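Local coordinates for Fc fragment of IgE receptor II (Bos taurus, PDB 6PWS), which binds mannose-type sugars through calcium with its C-type carbohydrate-recognition domain and probably also serves as a receptor for IgE, at residues N7-A12 with K18-F23; K28-A33 with E103-M108; V45-H48 with E52-F55; I67-L72 with G76-M81. All blocks are in the same frame, centred on the assembly; numbering follows the deposited sequence.

Contact 1: residues N7-A12 with K18-F23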
loop_
_atom_site.group_PDB
_atom_site.type_symbol
_atom_site.label_atom_id
_atom_site.label_comp_id
_atom_site.label_asym_id
_atom_site.label_seq_id
_atom_site.Cartn_x
_atom_site.Cartn_y
_atom_site.Cartn_z
ATOM N N ASN A 7 8.307 -7.490 18.698
ATOM C CA ASN A 7 6.984 -7.053 18.267
ATOM C C ASN A 7 6.707 -5.609 18.677
ATOM O O ASN A 7 5.549 -5.213 18.839
ATOM C CB ASN A 7 5.896 -7.988 18.801
ATOM C CG ASN A 7 5.732 -7.897 20.304
ATOM O OD1 ASN A 7 6.592 -7.372 21.009
ATOM N ND2 ASN A 7 4.614 -8.408 20.805
ATOM N N THR A 8 7.754 -4.808 18.829
ATOM C CA THR A 8 7.601 -3.412 19.212
ATOM C C THR A 8 7.435 -2.543 17.974
ATOM O O THR A 8 8.098 -2.752 16.952
ATOM C CB THR A 8 8.813 -2.960 20.028
ATOM O OG1 THR A 8 8.824 -3.667 21.271
ATOM C CG2 THR A 8 8.763 -1.469 20.304
ATOM N N CYS A 9 6.532 -1.578 18.072
ATOM C CA CYS A 9 6.246 -0.631 17.009
ATOM C C CYS A 9 6.288 0.777 17.571
ATOM O O CYS A 9 6.091 0.983 18.775
ATOM C CB CYS A 9 4.855 -0.905 16.422
ATOM S SG CYS A 9 4.700 -2.508 15.600
ATOM N N PRO A 10 6.528 1.777 16.722
ATOM C CA PRO A 10 6.452 3.162 17.192
ATOM C C PRO A 10 5.040 3.491 17.658
ATOM O O PRO A 10 4.058 2.834 17.294
ATOM C CB PRO A 10 6.845 3.986 15.957
ATOM C CG PRO A 10 7.504 3.021 15.022
ATOM C CD PRO A 10 6.852 1.702 15.286
ATOM N N GLU A 11 4.948 4.520 18.494
ATOM C CA GLU A 11 3.651 5.004 18.940
ATOM C C GLU A 11 2.765 5.278 17.730
ATOM O O GLU A 11 3.209 5.850 16.731
ATOM C CB GLU A 11 3.838 6.283 19.754
ATOM C CG GLU A 11 2.566 6.790 20.406
ATOM C CD GLU A 11 2.787 8.056 21.207
ATOM O OE1 GLU A 11 3.960 8.429 21.422
ATOM O OE2 GLU A 11 1.784 8.677 21.620
ATOM N N ALA A 12 1.510 4.848 17.820
ATOM C CA ALA A 12 0.462 5.029 16.823
ATOM C C ALA A 12 0.488 3.958 15.727
ATOM O O ALA A 12 -0.460 3.890 14.945
ATOM C CB ALA A 12 0.440 6.432 16.184
ATOM N N LYS A 18 5.624 -9.620 12.646
ATOM C CA LYS A 18 6.990 -9.144 12.450
ATOM C C LYS A 18 7.045 -7.742 11.864
ATOM O O LYS A 18 8.154 -7.227 11.654
ATOM C CB LYS A 18 7.838 -10.069 11.565
ATOM C CG LYS A 18 7.716 -11.520 11.916
ATOM C CD LYS A 18 8.128 -12.353 10.736
ATOM C CE LYS A 18 8.505 -13.736 11.165
ATOM N NZ LYS A 18 7.368 -14.623 11.517
ATOM N N LYS A 19 5.908 -7.117 11.581
ATOM C CA LYS A 19 5.880 -5.804 10.967
ATOM C C LYS A 19 4.971 -4.880 11.764
ATOM O O LYS A 19 4.172 -5.312 12.600
ATOM C CB LYS A 19 5.445 -5.894 9.490
ATOM C CG LYS A 19 6.509 -6.544 8.604
ATOM C CD LYS A 19 6.040 -6.779 7.167
ATOM C CE LYS A 19 5.690 -5.479 6.454
ATOM N NZ LYS A 19 5.372 -5.716 5.015
ATOM N N CYS A 20 5.123 -3.593 11.481
ATOM C CA CYS A 20 4.324 -2.525 12.056
ATOM C C CYS A 20 3.671 -1.760 10.920
ATOM O O CYS A 20 4.302 -1.538 9.881
ATOM C CB CYS A 20 5.223 -1.564 12.830
ATOM S SG CYS A 20 6.139 -2.356 14.170
ATOM N N TYR A 21 2.433 -1.317 11.149
ATOM C CA TYR A 21 1.619 -0.705 10.108
ATOM C C TYR A 21 1.048 0.617 10.589
ATOM O O TYR A 21 0.623 0.747 11.746
ATOM C CB TYR A 21 0.494 -1.664 9.674
ATOM C CG TYR A 21 1.025 -2.983 9.154
ATOM C CD1 TYR A 21 1.353 -4.011 10.023
ATOM C CD2 TYR A 21 1.215 -3.194 7.794
ATOM C CE1 TYR A 21 1.860 -5.218 9.552
ATOM C CE2 TYR A 21 1.710 -4.403 7.310
ATOM C CZ TYR A 21 2.026 -5.412 8.196
ATOM O OH TYR A 21 2.502 -6.635 7.773
ATOM N N TYR A 22 1.010 1.581 9.675
ATOM C CA TYR A 22 0.487 2.914 9.945
ATOM C C TYR A 22 -0.685 3.153 9.006
ATOM O O TYR A 22 -0.520 3.107 7.780
ATOM C CB TYR A 22 1.558 3.973 9.700
ATOM C CG TYR A 22 1.172 5.326 10.247
ATOM C CD1 TYR A 22 0.542 6.283 9.463
ATOM C CD2 TYR A 22 1.423 5.634 11.570
ATOM C CE1 TYR A 22 0.189 7.519 9.995
ATOM C CE2 TYR A 22 1.090 6.857 12.103
ATOM C CZ TYR A 22 0.475 7.792 11.320
ATOM O OH TYR A 22 0.142 9.002 11.891
ATOM N N PHE A 23 -1.862 3.384 9.572
ATOM C CA PHE A 23 -3.075 3.631 8.792
ATOM C C PHE A 23 -3.256 5.141 8.664
ATOM O O PHE A 23 -3.937 5.782 9.467
ATOM C CB PHE A 23 -4.280 2.924 9.405
ATOM C CG PHE A 23 -4.155 1.430 9.372
ATOM C CD1 PHE A 23 -4.605 0.722 8.267
ATOM C CD2 PHE A 23 -3.531 0.739 10.398
ATOM C CE1 PHE A 23 -4.448 -0.652 8.197
ATOM C CE2 PHE A 23 -3.384 -0.637 10.331
ATOM C CZ PHE A 23 -3.839 -1.331 9.229
HETATM O O HOH W 1 -1.621 4.349 12.379
#
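Cys9 and Cys20 are joined by a disulfide, with SG to SG at 2.0 Å. It ties the N-terminal loop 7-12 to strand 19-25. The C-S-S-C torsion is -87°, close to the unstrained right angle. Both sulfurs sit beside their own backbone N, anti to the carbonyl carbon, and this turns the two SG atoms to meet between the chains. Pro10 CD touches Cys20 SG lightly, at 4.3 Å. The backbone Thr8 O also comes to 3.4 Å from Cys20 SG. An extra N-terminal disulfide of this kind is found in long-form C-type lectin domains, where it holds the N-terminal segment to the first hairpin.

Further along, Ala12 CB touches the Tyr22 ring at CE2, 4.2 Å away. Trp13, outside the two segments, also meets the Tyr22 ring. A water links the two chains there: it donates to Ala12 O at 2.9 Å and accepts from Phe23 N at 3.0 Å. Backbone hydrogen bonds, such as Cys20 with Arg130, pair strand 19-25 with strand 123-131.

Direct hydrogen bonds between the two segments are absent. The loop is therefore held to the strand by one covalent bond, light apolar contact and a bridging water.

Contact 2: residues K28-A33 with E103-M108. With CA (calcium ion), chain C; CA (calcium ion), chain B; MMA (methyl alpha-D-mannopyranoside), chain D.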
loop_
_atom_site.group_PDB
_atom_site.type_symbol
_atom_site.label_atom_id
_atom_site.label_comp_id
_atom_site.label_asym_id
_atom_site.label_seq_id
_atom_site.Cartn_x
_atom_site.Cartn_y
_atom_site.Cartn_z
ATOM N N LYS A 28 -4.080 12.548 -0.137
ATOM C CA LYS A 28 -2.732 12.560 -0.687
ATOM C C LYS A 28 -2.707 11.846 -2.029
ATOM O O LYS A 28 -3.342 10.802 -2.190
ATOM C CB LYS A 28 -1.742 11.878 0.255
ATOM C CG LYS A 28 -1.576 12.653 1.554
ATOM C CD LYS A 28 -0.403 12.188 2.384
ATOM C CE LYS A 28 -0.385 12.836 3.747
ATOM N NZ LYS A 28 -0.158 14.302 3.688
ATOM N N LYS A 29 -1.947 12.406 -2.970
ATOM C CA LYS A 29 -1.561 11.701 -4.184
ATOM C C LYS A 29 -0.537 10.626 -3.817
ATOM O O LYS A 29 0.044 10.640 -2.734
ATOM C CB LYS A 29 -0.964 12.695 -5.180
ATOM C CG LYS A 29 -1.905 13.828 -5.555
ATOM C CD LYS A 29 -1.262 14.821 -6.511
ATOM C CE LYS A 29 -2.203 15.973 -6.832
ATOM N NZ LYS A 29 -1.595 16.951 -7.761
ATOM N N TRP A 30 -0.279 9.680 -4.730
ATOM C CA TRP A 30 0.588 8.551 -4.371
ATOM C C TRP A 30 1.975 9.023 -3.921
ATOM O O TRP A 30 2.494 8.561 -2.901
ATOM C CB TRP A 30 0.696 7.551 -5.521
ATOM C CG TRP A 30 1.463 6.303 -5.185
ATOM C CD1 TRP A 30 0.969 5.178 -4.593
ATOM C CD2 TRP A 30 2.859 6.039 -5.426
ATOM N NE1 TRP A 30 1.948 4.232 -4.463
ATOM C CE2 TRP A 30 3.122 4.734 -4.957
ATOM C CE3 TRP A 30 3.909 6.768 -6.005
ATOM C CZ2 TRP A 30 4.379 4.143 -5.052
ATOM C CZ3 TRP A 30 5.158 6.178 -6.091
ATOM C CH2 TRP A 30 5.380 4.876 -5.619
ATOM N N ILE A 31 2.592 9.958 -4.657
ATOM C CA ILE A 31 3.937 10.411 -4.299
ATOM C C ILE A 31 3.920 11.131 -2.953
ATOM O O ILE A 31 4.868 11.028 -2.164
ATOM C CB ILE A 31 4.534 11.288 -5.415
ATOM C CG1 ILE A 31 5.948 11.743 -5.041
ATOM C CG2 ILE A 31 3.658 12.521 -5.678
ATOM C CD1 ILE A 31 6.720 12.373 -6.183
ATOM N N GLN A 32 2.851 11.876 -2.669
ATOM C CA GLN A 32 2.735 12.529 -1.372
ATOM C C GLN A 32 2.635 11.501 -0.254
ATOM O O GLN A 32 3.213 11.679 0.826
ATOM C CB GLN A 32 1.523 13.458 -1.348
ATOM C CG GLN A 32 1.633 14.671 -2.258
ATOM C CD GLN A 32 0.358 15.495 -2.285
ATOM O OE1 GLN A 32 -0.739 14.961 -2.416
ATOM N NE2 GLN A 32 0.497 16.808 -2.160
ATOM N N ALA A 33 1.915 10.407 -0.504
ATOM C CA ALA A 33 1.824 9.330 0.474
ATOM C C ALA A 33 3.173 8.638 0.655
ATOM O O ALA A 33 3.540 8.272 1.779
ATOM C CB ALA A 33 0.724 8.347 0.065
ATOM N N GLU A 103 -2.441 4.209 -15.642
ATOM C CA GLU A 103 -2.618 4.057 -14.197
ATOM C C GLU A 103 -1.394 3.323 -13.674
ATOM O O GLU A 103 -1.198 2.144 -13.993
ATOM C CB GLU A 103 -3.895 3.291 -13.866
ATOM C CG GLU A 103 -5.132 4.055 -14.280
ATOM C CD GLU A 103 -6.407 3.338 -13.920
ATOM O OE1 GLU A 103 -6.467 2.097 -14.073
ATOM O OE2 GLU A 103 -7.355 4.022 -13.453
ATOM N N ASN A 104 -0.566 4.012 -12.882
ATOM C CA ASN A 104 0.745 3.466 -12.553
ATOM C C ASN A 104 1.010 3.333 -11.063
ATOM O O ASN A 104 2.118 2.935 -10.689
ATOM C CB ASN A 104 1.841 4.255 -13.265
ATOM C CG ASN A 104 1.542 4.412 -14.745
ATOM O OD1 ASN A 104 1.116 3.471 -15.418
ATOM N ND2 ASN A 104 1.747 5.606 -15.260
ATOM N N CYS A 105 0.006 3.594 -10.223
ATOM C CA CYS A 105 0.137 3.534 -8.770
ATOM C C CYS A 105 -1.005 2.685 -8.230
ATOM O O CYS A 105 -2.147 2.841 -8.661
ATOM C CB CYS A 105 0.062 4.942 -8.184
ATOM S SG CYS A 105 1.490 5.986 -8.646
ATOM N N VAL A 106 -0.725 1.805 -7.272
ATOM C CA VAL A 106 -1.732 0.850 -6.816
ATOM C C VAL A 106 -2.349 1.275 -5.492
ATOM O O VAL A 106 -1.667 1.740 -4.568
ATOM C CB VAL A 106 -1.153 -0.576 -6.745
ATOM C CG1 VAL A 106 -2.219 -1.588 -6.331
ATOM C CG2 VAL A 106 -0.556 -0.969 -8.090
ATOM N N MET A 107 -3.667 1.087 -5.416
ATOM C CA MET A 107 -4.473 1.328 -4.236
ATOM C C MET A 107 -5.228 0.060 -3.856
ATOM O O MET A 107 -5.456 -0.826 -4.689
ATOM C CB MET A 107 -5.508 2.442 -4.493
ATOM C CG MET A 107 -6.576 2.037 -5.515
ATOM S SD MET A 107 -7.741 3.336 -5.965
ATOM C CE MET A 107 -8.657 3.501 -4.433
ATOM N N MET A 108 -5.625 -0.005 -2.583
ATOM C CA MET A 108 -6.682 -0.906 -2.148
ATOM C C MET A 108 -8.020 -0.189 -2.292
ATOM O O MET A 108 -8.174 0.962 -1.861
ATOM C CB MET A 108 -6.529 -1.321 -0.687
ATOM C CG MET A 108 -5.475 -2.366 -0.430
ATOM S SD MET A 108 -5.474 -2.975 1.285
ATOM C CE MET A 108 -4.798 -1.557 2.161
HETATM CA CA CA C . 0.455 1.113 -15.512
HETATM CA CA CA B . -7.443 0.311 -12.809
HETATM C C1 MMA D . -12.236 3.542 -13.138
HETATM C C2 MMA D . -10.915 3.537 -12.384
HETATM C C3 MMA D . -10.069 2.449 -12.932
HETATM C C4 MMA D . -10.727 1.107 -12.778
HETATM C C5 MMA D . -12.115 1.097 -13.417
HETATM C C6 MMA D . -12.837 -0.167 -13.055
HETATM C C7 MMA D . -12.979 3.684 -15.386
HETATM O O1 MMA D . -11.927 3.764 -14.449
HETATM O O2 MMA D . -11.103 3.319 -10.976
HETATM O O3 MMA D . -8.807 2.390 -12.234
HETATM O O4 MMA D . -9.865 0.140 -13.373
HETATM O O5 MMA D . -12.937 2.231 -12.958
HETATM O O6 MMA D . -14.116 -0.142 -13.629
HETATM O O HOH W 2 -0.962 -0.693 -14.938
#
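The start of helix 30-39 faces the start of strand 105-108, with Trp30 and Cys105 nearest at 6.7 Å between CA atoms. The contact is small, and two side chains carry nearly all of it. Cys105 CB lies over the face of the Trp30 five-membered ring, 3.9 Å from its centroid and 24° off the normal. Cys105 SG comes to the same ring more obliquely and reaches Trp30 CG at 3.5 Å. The indole is carried to the strand by a first torsion of -175°, which sets CG anti to the backbone N. Its NE1 is hydrogen-bonded to Ile67 O, so the buried polar edge is satisfied. Cys105 SG is also bonded to Cys119 in a disulfide, which fixes the sulfur against the ring.

Lys29 is the N-cap of the helix. Its N donates to Gln32 OE1 at 2.9 Å, in the carbonyl plane and on a lone pair.

Just before the strand, Glu103 serves both calcium ions. Its O binds one at 2.5 Å. Its extended side chain places OE1 2.4 Å from the other, which also holds O3 and O4 of the methyl mannoside. Asn97, Asn115, Glu95 and Asp116 complete that second site. A calcium ion that takes two neighbouring sugar hydroxyls, O3 and O4, is the hallmark of the primary sugar site of C-type lectins.

Contact 3: residues V45-H48 with E52-F55; sequences VSIH and EQDF
Glu52 and the backbone N of His48 make the tight polar part of this contact. Glu52 OE1 accepts the backbone N-H of His48 at 2.9 Å, with an angle of 149° at the hydrogen. The donor comes from above the carboxylate, 36° out of its plane. Glu52 CG is anti to the backbone N (chi1 -177°) and the chain runs on extended, which carries the carboxylate from the helix to the loop. Its other oxygen, OE2, is 3.3 Å from Ser46 O; both are acceptors. OE2 is instead satisfied by Tyr21 OH and a salt bridge to Lys19 NZ. The nearby lysine charge would probably keep the buried carboxylate ionised.

Beside it, Ile47 packs against Gln53. Ile47 CD1 lies 3.6 Å from Gln53 OE1, and CG2 is close to the same oxygen. Gln53 is bent at its second torsion, which swings OE1 toward the two methyl ends of Ile47. That OE1 also accepts from Trp114 NE1.

The looser side is the side chain of His48. The residue is partly exposed, and its CB only comes to 4.0 Å from Glu52 OE1. The imidazole turns elsewhere, with ND1 hydrogen-bonded to Asp87 and NE2 to Asp82.

The arrangement is a loop-to-helix connection in the C-type lectin domain: a glutamate in the first turn of helix 50-59 reaches back to the backbone of the loop leading into it.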
loop_
_atom_site.group_PDB
_atom_site.type_symbol
_atom_site.label_atom_id
_atom_site.label_comp_id
_atom_site.label_asym_id
_atom_site.label_seq_id
_atom_site.Cartn_x
_atom_site.Cartn_y
_atom_site.Cartn_z
ATOM N N VAL A 45 3.113 0.448 2.189
ATOM C CA VAL A 45 3.095 -0.961 2.574
ATOM C C VAL A 45 3.369 -1.898 1.404
ATOM O O VAL A 45 2.884 -1.709 0.277
ATOM C CB VAL A 45 1.747 -1.298 3.256
ATOM C CG1 VAL A 45 0.560 -1.149 2.295
ATOM C CG2 VAL A 45 1.739 -2.688 3.877
ATOM N N SER A 46 4.105 -2.970 1.711
ATOM C CA SER A 46 4.349 -4.067 0.785
ATOM C C SER A 46 3.705 -5.342 1.330
ATOM O O SER A 46 3.779 -5.608 2.530
ATOM C CB SER A 46 5.854 -4.296 0.610
ATOM O OG SER A 46 6.535 -3.133 0.160
ATOM N N ILE A 47 3.091 -6.137 0.449
ATOM C CA ILE A 47 2.171 -7.202 0.863
ATOM C C ILE A 47 2.623 -8.528 0.256
ATOM O O ILE A 47 2.748 -8.639 -0.973
ATOM C CB ILE A 47 0.718 -6.886 0.453
ATOM C CG1 ILE A 47 0.301 -5.488 0.920
ATOM C CG2 ILE A 47 -0.230 -7.952 0.993
ATOM C CD1 ILE A 47 -1.032 -5.024 0.350
ATOM N N HIS A 48 2.829 -9.548 1.102
ATOM C CA HIS A 48 3.496 -10.768 0.662
ATOM C C HIS A 48 2.839 -12.066 1.105
ATOM O O HIS A 48 3.443 -13.137 0.931
ATOM C CB HIS A 48 4.974 -10.742 1.069
ATOM C CG HIS A 48 5.740 -9.690 0.340
ATOM N ND1 HIS A 48 6.018 -9.790 -1.006
ATOM C CD2 HIS A 48 6.219 -8.487 0.733
ATOM C CE1 HIS A 48 6.664 -8.711 -1.403
ATOM N NE2 HIS A 48 6.803 -7.904 -0.368
ATOM N N GLU A 52 -1.168 -11.452 5.699
ATOM C CA GLU A 52 -0.894 -10.020 5.746
ATOM C C GLU A 52 -2.000 -9.244 5.041
ATOM O O GLU A 52 -2.474 -8.213 5.541
ATOM C CB GLU A 52 0.478 -9.751 5.127
ATOM C CG GLU A 52 0.910 -8.302 5.188
ATOM C CD GLU A 52 2.360 -8.085 4.775
ATOM O OE1 GLU A 52 2.882 -8.868 3.934
ATOM O OE2 GLU A 52 2.971 -7.122 5.299
ATOM N N GLN A 53 -2.429 -9.720 3.866
ATOM C CA GLN A 53 -3.537 -9.057 3.193
ATOM C C GLN A 53 -4.788 -9.050 4.063
ATOM O O GLN A 53 -5.501 -8.046 4.114
ATOM C CB GLN A 53 -3.830 -9.719 1.849
ATOM C CG GLN A 53 -4.991 -9.051 1.110
ATOM C CD GLN A 53 -4.678 -7.617 0.718
ATOM O OE1 GLN A 53 -3.715 -7.365 -0.006
ATOM N NE2 GLN A 53 -5.494 -6.676 1.174
ATOM N N ASP A 54 -5.092 -10.159 4.745
ATOM C CA ASP A 54 -6.290 -10.226 5.581
ATOM C C ASP A 54 -6.237 -9.168 6.682
ATOM O O ASP A 54 -7.242 -8.501 6.968
ATOM C CB ASP A 54 -6.404 -11.645 6.163
ATOM C CG ASP A 54 -7.464 -11.778 7.243
ATOM O OD1 ASP A 54 -8.659 -11.755 6.894
ATOM O OD2 ASP A 54 -7.118 -11.951 8.441
ATOM N N PHE A 55 -5.070 -9.005 7.311
ATOM C CA PHE A 55 -4.900 -7.975 8.332
ATOM C C PHE A 55 -5.277 -6.608 7.773
ATOM O O PHE A 55 -5.977 -5.818 8.416
ATOM C CB PHE A 55 -3.446 -8.007 8.833
ATOM C CG PHE A 55 -3.053 -6.819 9.678
ATOM C CD1 PHE A 55 -2.423 -5.729 9.097
ATOM C CD2 PHE A 55 -3.314 -6.775 11.043
ATOM C CE1 PHE A 55 -2.063 -4.628 9.853
ATOM C CE2 PHE A 55 -2.956 -5.668 11.800
ATOM C CZ PHE A 55 -2.330 -4.598 11.203
#

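Contact 4: residues I67-L72 with G76-M81; sequences IGLRDL and GEFIWM. With CA (calcium ion), chain C.
A short antiparallel beta hairpin, strands 69-70 and 79-80, forms this contact and reaches one calcium site at its far end. Arg70 and Ile79 are the hydrogen-bonded pair. Ile79 N donates to Arg70 O at 2.9 Å, while the return bond from Arg70 N to Ile79 O is weak. At the other end, where the chain turns a corner at Gly68, Met81 N donates to Gly68 O; Gly68 is the centre of an inverse gamma turn.

Leu69 and Trp80 are the non-hydrogen-bonded pair. Leu69 CD1 sits over the Trp80 six-membered ring, 3.7 Å from the centroid and 13° off the normal. On the other face of the hairpin, Arg70 CG lies between its backbone N and carbonyl carbon (chi1 77°). The chain bends at the next torsion, which brings the guanidinium back onto Ile79. Ile79 CG2 lies over one face of it, and NH1 makes a weak bond to Ile79 O.

The hairpin lies in the long-loop part of the C-type lectin fold that carries the calcium sites. Asp71 binds the calcium ion with both oxygens, OD1 at 2.6 Å and OD2 at 2.5 Å; Glu75, Asp98, Glu103 and Asn104 are the other protein ligands. Gly76 N donates to Asp71 OD2 at 2.7 Å, on the anti side of the carboxylate. The Phe78 ring stacks on the same carboxylate, with planes 8° apart. Asp71 CB lies over the ring centre.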
loop_
_atom_site.group_PDB
_atom_site.type_symbol
_atom_site.label_atom_id
_atom_site.label_comp_id
_atom_site.label_asym_id
_atom_site.label_seq_id
_atom_site.Cartn_x
_atom_site.Cartn_y
_atom_site.Cartn_z
ATOM N N ILE A 67 -1.130 1.874 -1.506
ATOM C CA ILE A 67 -0.136 0.905 -1.066
ATOM C C ILE A 67 1.172 1.124 -1.846
ATOM O O ILE A 67 1.251 1.915 -2.786
ATOM C CB ILE A 67 -0.641 -0.555 -1.163
ATOM C CG1 ILE A 67 -0.845 -1.007 -2.614
ATOM C CG2 ILE A 67 -1.916 -0.721 -0.336
ATOM C CD1 ILE A 67 -1.132 -2.509 -2.743
ATOM N N GLY A 68 2.213 0.399 -1.433
ATOM C CA GLY A 68 3.556 0.596 -1.941
ATOM C C GLY A 68 3.894 -0.225 -3.173
ATOM O O GLY A 68 4.898 -0.945 -3.198
ATOM N N LEU A 69 3.086 -0.087 -4.224
ATOM C CA LEU A 69 3.205 -0.882 -5.443
ATOM C C LEU A 69 2.952 0.046 -6.626
ATOM O O LEU A 69 1.994 0.828 -6.600
ATOM C CB LEU A 69 2.197 -2.044 -5.400
ATOM C CG LEU A 69 2.301 -3.097 -6.504
ATOM C CD1 LEU A 69 3.625 -3.847 -6.442
ATOM C CD2 LEU A 69 1.126 -4.072 -6.384
ATOM N N ARG A 70 3.818 -0.008 -7.646
ATOM C CA ARG A 70 3.725 0.910 -8.775
ATOM C C ARG A 70 4.412 0.292 -9.985
ATOM O O ARG A 70 5.309 -0.539 -9.841
ATOM C CB ARG A 70 4.347 2.280 -8.440
ATOM C CG ARG A 70 5.874 2.365 -8.446
ATOM C CD ARG A 70 6.599 1.565 -7.350
ATOM N NE ARG A 70 8.048 1.790 -7.438
ATOM C CZ ARG A 70 8.977 1.272 -6.624
ATOM N NH1 ARG A 70 8.612 0.477 -5.622
ATOM N NH2 ARG A 70 10.269 1.538 -6.823
ATOM N N ASP A 71 4.001 0.739 -11.184
ATOM C CA ASP A 71 4.669 0.389 -12.437
ATOM C C ASP A 71 5.087 1.638 -13.214
ATOM O O ASP A 71 5.100 1.645 -14.445
ATOM C CB ASP A 71 3.884 -0.577 -13.329
ATOM C CG ASP A 71 2.655 0.027 -14.002
ATOM O OD1 ASP A 71 2.086 1.013 -13.507
ATOM O OD2 ASP A 71 2.235 -0.537 -15.046
ATOM N N LEU A 72 5.467 2.686 -12.492
ATOM C CA LEU A 72 5.924 3.926 -13.115
ATOM C C LEU A 72 7.129 3.736 -14.041
ATOM O O LEU A 72 7.196 4.362 -15.106
ATOM C CB LEU A 72 6.262 4.952 -12.032
ATOM C CG LEU A 72 5.052 5.642 -11.408
ATOM C CD1 LEU A 72 5.382 6.238 -10.048
ATOM C CD2 LEU A 72 4.534 6.711 -12.364
ATOM N N GLY A 76 3.711 -2.104 -16.750
ATOM C CA GLY A 76 3.456 -3.506 -16.541
ATOM C C GLY A 76 4.430 -4.228 -15.634
ATOM O O GLY A 76 4.212 -5.419 -15.351
ATOM N N GLU A 77 5.513 -3.576 -15.212
ATOM C CA GLU A 77 6.491 -4.154 -14.294
ATOM C C GLU A 77 6.259 -3.506 -12.933
ATOM O O GLU A 77 6.685 -2.378 -12.693
ATOM C CB GLU A 77 7.916 -3.940 -14.797
ATOM C CG GLU A 77 8.233 -4.738 -16.053
ATOM C CD GLU A 77 9.713 -4.785 -16.413
ATOM O OE1 GLU A 77 10.546 -4.210 -15.677
ATOM O OE2 GLU A 77 10.042 -5.404 -17.448
ATOM N N PHE A 78 5.564 -4.218 -12.053
ATOM C CA PHE A 78 5.280 -3.688 -10.729
ATOM C C PHE A 78 6.459 -3.929 -9.792
ATOM O O PHE A 78 7.156 -4.948 -9.880
ATOM C CB PHE A 78 3.960 -4.253 -10.182
ATOM C CG PHE A 78 2.770 -3.661 -10.876
ATOM C CD1 PHE A 78 2.246 -4.247 -12.019
ATOM C CD2 PHE A 78 2.245 -2.445 -10.454
ATOM C CE1 PHE A 78 1.208 -3.648 -12.698
ATOM C CE2 PHE A 78 1.211 -1.844 -11.126
ATOM C CZ PHE A 78 0.689 -2.446 -12.257
ATOM N N ILE A 79 6.693 -2.959 -8.914
ATOM C CA ILE A 79 7.785 -2.986 -7.945
ATOM C C ILE A 79 7.200 -2.638 -6.582
ATOM O O ILE A 79 6.465 -1.649 -6.455
ATOM C CB ILE A 79 8.895 -1.965 -8.295
ATOM C CG1 ILE A 79 9.375 -2.117 -9.740
ATOM C CG2 ILE A 79 10.071 -2.091 -7.333
ATOM C CD1 ILE A 79 10.414 -1.079 -10.153
ATOM N N TRP A 80 7.549 -3.431 -5.565
ATOM C CA TRP A 80 7.186 -3.136 -4.188
ATOM C C TRP A 80 8.166 -2.148 -3.558
ATOM O O TRP A 80 9.369 -2.147 -3.848
ATOM C CB TRP A 80 7.236 -4.410 -3.327
ATOM C CG TRP A 80 6.092 -5.353 -3.527
ATOM C CD1 TRP A 80 6.144 -6.616 -4.055
ATOM C CD2 TRP A 80 4.727 -5.117 -3.168
ATOM N NE1 TRP A 80 4.887 -7.172 -4.063
ATOM C CE2 TRP A 80 3.997 -6.271 -3.525
ATOM C CE3 TRP A 80 4.047 -4.033 -2.605
ATOM C CZ2 TRP A 80 2.619 -6.365 -3.332
ATOM C CZ3 TRP A 80 2.673 -4.126 -2.416
ATOM C CH2 TRP A 80 1.974 -5.282 -2.778
ATOM N N MET A 81 7.661 -1.368 -2.594
ATOM C CA MET A 81 8.515 -0.514 -1.769
ATOM C C MET A 81 9.617 -1.305 -1.059
ATOM O O MET A 81 10.715 -0.782 -0.866
ATOM C CB MET A 81 7.660 0.249 -0.744
ATOM C CG MET A 81 7.542 1.739 -0.982
ATOM S SD MET A 81 6.775 2.166 -2.547
ATOM C CE MET A 81 7.176 3.917 -2.559
HETATM CA CA CA C . 0.455 1.113 -15.512
HETATM O O HOH W 2 -0.962 -0.693 -14.938
#

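How the contacts relate
Contact 1 is a surface contact; contacts 2 and 3 are buried, and contact 4 is partly buried. Contacts 1 and 2 lie on opposite sides of the chain's centre and both reach the larger sheet. A disulfide crosses contact 1 itself, while that of contact 2 leads to a partner outside both its segments. Contacts 2 and 4 are neighbours. They share one calcium ion and a water, and Asn104 O accepts from Asp71 N at 2.9 Å. Contact 3 touches contact 1 on one side and meets contact 4 where Val45 O takes the N-H of Gly68. Metal chemistry thus belongs to contacts 2 and 4; contact 3 has a buried carboxylate bound by a lysine and a tyrosine, and no metal.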